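Local coordinates for Tb427.07.360- putative uncharacterized metacyclic invariant surface protein from Trypanosoma brucei (Trypanosoma brucei, PDB 5VTL), which is of unknown function but, as a metacyclic invariant surface protein with an extended helical architecture, is probably displayed on the surface of the metacyclic parasite, at residues A[71-83]-A[184-198]. Sequence-based numbering, arbitrary orientation.
Sequences AALKEAESAENAA and ASEARVAARAAESNA
One water joins E75 to N197 across the two helices, donating to E75 OE2 at 2.9 Å and accepting from N197 ND2 at 3.0 Å; the other end of that amide, OD1, is bonded to R68. Beside this bridge, helices 63-102 and 157-209 form an Alacoil-like, closely spaced antiparallel pair within the long three-helix bundle that they build with helix 4-58. With little beyond methyl groups between them, the axes come to 8.1 Å at 163°, and A76 CA lies 4.4 Å from A191 CA. No hydrogen bond links the segments directly; the methyls of A72, A79, A187 and A194 lean on the opposite backbone. A79 CB rests on A187 O and A191 N, while A187 CB in turn touches A79 O and A83 N. The same exchange recurs towards the water, where A72 CB meets A194 O at 3.4 Å and A194 CB reaches A72 O. The E75 chain, its CB against A194 CB at the border of this packing, is extended beyond CG (chi2 -179°) and runs out to the water. Towards helix 4-58, R192 NH1 forms a salt bridge with E195 OE1, which uses its syn lone pair and lies close to the guanidinium plane; D37 takes R192 NH2 and also pairs with R188, and R42 pairs with E80. Near the start of 71-83, A72 CB abuts A198 CB at 3.7 Å.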
loop_
_atom_site.group_PDB
_atom_site.type_symbol
_atom_site.label_atom_id
_atom_site.label_comp_id
_atom_site.label_asym_id
_atom_site.label_seq_id
_atom_site.Cartn_x
_atom_site.Cartn_y
_atom_site.Cartn_z
ATOM N N ALA A 71 9.775 28.891 -4.047
ATOM C CA ALA A 71 9.956 28.089 -2.845
ATOM C C ALA A 71 9.012 26.896 -2.881
ATOM O O ALA A 71 9.380 25.790 -2.501
ATOM C CB ALA A 71 9.701 28.945 -1.595
ATOM N N ALA A 72 7.785 27.154 -3.338
ATOM C CA ALA A 72 6.769 26.117 -3.497
ATOM C C ALA A 72 7.223 25.097 -4.531
ATOM O O ALA A 72 7.102 23.910 -4.291
ATOM C CB ALA A 72 5.459 26.732 -3.897
ATOM N N LEU A 73 7.777 25.559 -5.658
ATOM C CA LEU A 73 8.314 24.636 -6.681
ATOM C C LEU A 73 9.398 23.745 -6.089
ATOM O O LEU A 73 9.417 22.525 -6.308
ATOM C CB LEU A 73 8.886 25.388 -7.894
ATOM C CG LEU A 73 9.639 24.551 -8.956
ATOM C CD1 LEU A 73 8.796 23.436 -9.545
ATOM C CD2 LEU A 73 10.097 25.430 -10.082
ATOM N N LYS A 74 10.305 24.348 -5.330
ATOM C CA LYS A 74 11.348 23.572 -4.684
ATOM C C LYS A 74 10.720 22.491 -3.793
ATOM O O LYS A 74 11.167 21.334 -3.803
ATOM C CB LYS A 74 12.315 24.486 -3.911
ATOM C CG LYS A 74 13.480 23.736 -3.263
ATOM C CD LYS A 74 14.517 24.671 -2.606
ATOM C CE LYS A 74 13.935 25.241 -1.346
ATOM N NZ LYS A 74 13.573 24.220 -0.294
ATOM N N GLU A 75 9.674 22.837 -3.038
ATOM C CA GLU A 75 9.008 21.853 -2.196
ATOM C C GLU A 75 8.335 20.734 -2.991
ATOM O O GLU A 75 8.343 19.573 -2.586
ATOM C CB GLU A 75 7.966 22.531 -1.308
ATOM C CG GLU A 75 8.550 23.003 -0.007
ATOM C CD GLU A 75 7.533 23.646 0.891
ATOM O OE1 GLU A 75 7.746 23.658 2.117
ATOM O OE2 GLU A 75 6.539 24.159 0.362
ATOM N N ALA A 76 7.686 21.101 -4.085
ATOM C CA ALA A 76 7.038 20.123 -4.960
ATOM C C ALA A 76 8.068 19.201 -5.622
ATOM O O ALA A 76 7.835 18.000 -5.790
ATOM C CB ALA A 76 6.222 20.843 -6.009
ATOM N N GLU A 77 9.214 19.758 -5.995
ATOM C CA GLU A 77 10.283 18.943 -6.583
ATOM C C GLU A 77 10.766 17.914 -5.566
ATOM O O GLU A 77 10.903 16.739 -5.893
ATOM C CB GLU A 77 11.428 19.832 -7.074
ATOM C CG GLU A 77 11.052 20.624 -8.324
ATOM C CD GLU A 77 12.145 21.559 -8.811
ATOM O OE1 GLU A 77 12.337 21.646 -10.045
ATOM O OE2 GLU A 77 12.798 22.210 -7.971
ATOM N N SER A 78 10.961 18.327 -4.312
ATOM C CA SER A 78 11.365 17.383 -3.286
ATOM C C SER A 78 10.308 16.310 -3.035
ATOM O O SER A 78 10.644 15.129 -2.881
ATOM C CB SER A 78 11.717 18.094 -1.982
ATOM O OG SER A 78 12.749 19.044 -2.191
ATOM N N ALA A 79 9.034 16.705 -3.014
ATOM C CA ALA A 79 7.932 15.765 -2.795
ATOM C C ALA A 79 7.799 14.779 -3.948
ATOM O O ALA A 79 7.586 13.573 -3.732
ATOM C CB ALA A 79 6.599 16.527 -2.591
ATOM N N GLU A 80 7.947 15.281 -5.171
ATOM C CA GLU A 80 7.978 14.406 -6.353
ATOM C C GLU A 80 9.067 13.339 -6.258
ATOM O O GLU A 80 8.837 12.149 -6.505
ATOM C CB GLU A 80 8.174 15.222 -7.625
ATOM C CG GLU A 80 8.250 14.362 -8.896
ATOM C CD GLU A 80 8.451 15.174 -10.148
ATOM O OE1 GLU A 80 8.158 14.658 -11.253
ATOM O OE2 GLU A 80 8.887 16.346 -10.040
ATOM N N ASN A 81 10.272 13.755 -5.916
ATOM C CA ASN A 81 11.349 12.803 -5.778
ATOM C C ASN A 81 11.095 11.823 -4.641
ATOM O O ASN A 81 11.365 10.631 -4.773
ATOM C CB ASN A 81 12.673 13.527 -5.616
ATOM C CG ASN A 81 13.138 14.154 -6.917
ATOM O OD1 ASN A 81 12.944 13.582 -7.996
ATOM N ND2 ASN A 81 13.749 15.338 -6.828
ATOM N N ALA A 82 10.540 12.315 -3.535
ATOM C CA ALA A 82 10.132 11.435 -2.441
ATOM C C ALA A 82 9.108 10.390 -2.916
ATOM O O ALA A 82 9.216 9.207 -2.573
ATOM C CB ALA A 82 9.570 12.253 -1.298
ATOM N N ALA A 83 8.141 10.816 -3.732
ATOM C CA ALA A 83 7.159 9.888 -4.295
ATOM C C ALA A 83 7.839 8.813 -5.152
ATOM O O ALA A 83 7.512 7.617 -5.071
ATOM C CB ALA A 83 6.135 10.625 -5.125
ATOM N N ALA A 184 4.382 7.177 -0.457
ATOM C CA ALA A 184 4.050 7.653 -1.795
ATOM C C ALA A 184 2.829 8.576 -1.765
ATOM O O ALA A 184 2.813 9.622 -2.418
ATOM C CB ALA A 184 3.792 6.470 -2.726
ATOM N N SER A 185 1.814 8.185 -1.006
ATOM C CA SER A 185 0.594 8.964 -0.879
ATOM C C SER A 185 0.884 10.290 -0.180
ATOM O O SER A 185 0.392 11.358 -0.576
ATOM C CB SER A 185 -0.432 8.182 -0.062
ATOM O OG SER A 185 -1.575 8.979 0.163
ATOM N N GLU A 186 1.696 10.233 0.868
ATOM C CA GLU A 186 1.993 11.454 1.625
ATOM C C GLU A 186 2.783 12.454 0.766
ATOM O O GLU A 186 2.539 13.664 0.832
ATOM C CB GLU A 186 2.719 11.120 2.925
ATOM C CG GLU A 186 1.794 10.497 3.971
ATOM C CD GLU A 186 2.520 9.835 5.125
ATOM O OE1 GLU A 186 3.767 9.711 5.069
ATOM O OE2 GLU A 186 1.826 9.413 6.085
ATOM N N ALA A 187 3.709 11.936 -0.044
ATOM C CA ALA A 187 4.493 12.747 -0.969
ATOM C C ALA A 187 3.604 13.428 -2.000
ATOM O O ALA A 187 3.780 14.598 -2.327
ATOM C CB ALA A 187 5.541 11.891 -1.665
ATOM N N ARG A 188 2.631 12.700 -2.511
ATOM C CA ARG A 188 1.685 13.290 -3.432
ATOM C C ARG A 188 0.868 14.417 -2.778
ATOM O O ARG A 188 0.654 15.464 -3.368
ATOM C CB ARG A 188 0.742 12.214 -3.962
ATOM C CG ARG A 188 -0.374 12.776 -4.876
ATOM C CD ARG A 188 -1.646 11.957 -4.776
ATOM N NE ARG A 188 -2.802 12.709 -5.264
ATOM C CZ ARG A 188 -3.772 13.221 -4.505
ATOM N NH1 ARG A 188 -4.762 13.886 -5.091
ATOM N NH2 ARG A 188 -3.777 13.068 -3.180
ATOM N N VAL A 189 0.404 14.195 -1.566
ATOM C CA VAL A 189 -0.322 15.232 -0.842
ATOM C C VAL A 189 0.562 16.474 -0.646
ATOM O O VAL A 189 0.106 17.592 -0.806
ATOM C CB VAL A 189 -0.770 14.717 0.528
ATOM C CG1 VAL A 189 -1.369 15.845 1.372
ATOM C CG2 VAL A 189 -1.774 13.592 0.358
ATOM N N ALA A 190 1.824 16.256 -0.290
ATOM C CA ALA A 190 2.798 17.335 -0.119
ATOM C C ALA A 190 3.039 18.097 -1.412
ATOM O O ALA A 190 3.110 19.318 -1.401
ATOM C CB ALA A 190 4.128 16.765 0.407
ATOM N N ALA A 191 3.162 17.386 -2.532
ATOM C CA ALA A 191 3.360 18.017 -3.834
ATOM C C ALA A 191 2.167 18.904 -4.180
ATOM O O ALA A 191 2.334 20.024 -4.670
ATOM C CB ALA A 191 3.573 16.964 -4.920
ATOM N N ARG A 192 0.967 18.398 -3.930
ATOM C CA ARG A 192 -0.244 19.144 -4.265
ATOM C C ARG A 192 -0.380 20.341 -3.318
ATOM O O ARG A 192 -0.881 21.394 -3.710
ATOM C CB ARG A 192 -1.471 18.228 -4.205
ATOM C CG ARG A 192 -1.584 17.239 -5.358
ATOM C CD ARG A 192 -1.966 17.979 -6.620
ATOM N NE ARG A 192 -2.198 17.127 -7.785
ATOM C CZ ARG A 192 -2.310 17.597 -9.025
ATOM N NH1 ARG A 192 -2.209 18.912 -9.270
ATOM N NH2 ARG A 192 -2.531 16.764 -10.028
ATOM N N ALA A 193 0.083 20.209 -2.076
ATOM C CA ALA A 193 0.033 21.342 -1.145
ATOM C C ALA A 193 0.979 22.451 -1.590
ATOM O O ALA A 193 0.636 23.645 -1.497
ATOM C CB ALA A 193 0.354 20.914 0.283
ATOM N N ALA A 194 2.147 22.071 -2.097
ATOM C CA ALA A 194 3.054 23.046 -2.699
ATOM C C ALA A 194 2.434 23.728 -3.910
ATOM O O ALA A 194 2.574 24.924 -4.093
ATOM C CB ALA A 194 4.373 22.382 -3.095
ATOM N N GLU A 195 1.784 22.957 -4.773
ATOM C CA GLU A 195 1.178 23.545 -5.954
ATOM C C GLU A 195 0.062 24.531 -5.578
ATOM O O GLU A 195 -0.124 25.551 -6.240
ATOM C CB GLU A 195 0.642 22.458 -6.874
ATOM C CG GLU A 195 -0.102 23.036 -8.078
ATOM C CD GLU A 195 -0.894 21.992 -8.835
ATOM O OE1 GLU A 195 -1.380 21.036 -8.181
ATOM O OE2 GLU A 195 -1.049 22.144 -10.074
ATOM N N SER A 196 -0.662 24.247 -4.506
ATOM C CA SER A 196 -1.683 25.187 -4.065
ATOM C C SER A 196 -1.051 26.541 -3.659
ATOM O O SER A 196 -1.549 27.603 -4.019
ATOM C CB SER A 196 -2.493 24.578 -2.937
ATOM O OG SER A 196 -3.433 25.510 -2.434
ATOM N N ASN A 197 0.065 26.505 -2.936
ATOM C CA ASN A 197 0.759 27.744 -2.593
ATOM C C ASN A 197 1.333 28.433 -3.815
ATOM O O ASN A 197 1.283 29.656 -3.927
ATOM C CB ASN A 197 1.879 27.469 -1.589
ATOM C CG ASN A 197 1.363 27.279 -0.199
ATOM O OD1 ASN A 197 0.434 27.975 0.230
ATOM N ND2 ASN A 197 1.953 26.328 0.532
ATOM N N ALA A 198 1.891 27.651 -4.738
ATOM C CA ALA A 198 2.466 28.228 -5.939
ATOM C C ALA A 198 1.379 28.940 -6.729
ATOM O O ALA A 198 1.571 30.046 -7.194
ATOM C CB ALA A 198 3.160 27.155 -6.815
HETATM O O HOH W 1 3.679 23.900 0.427
#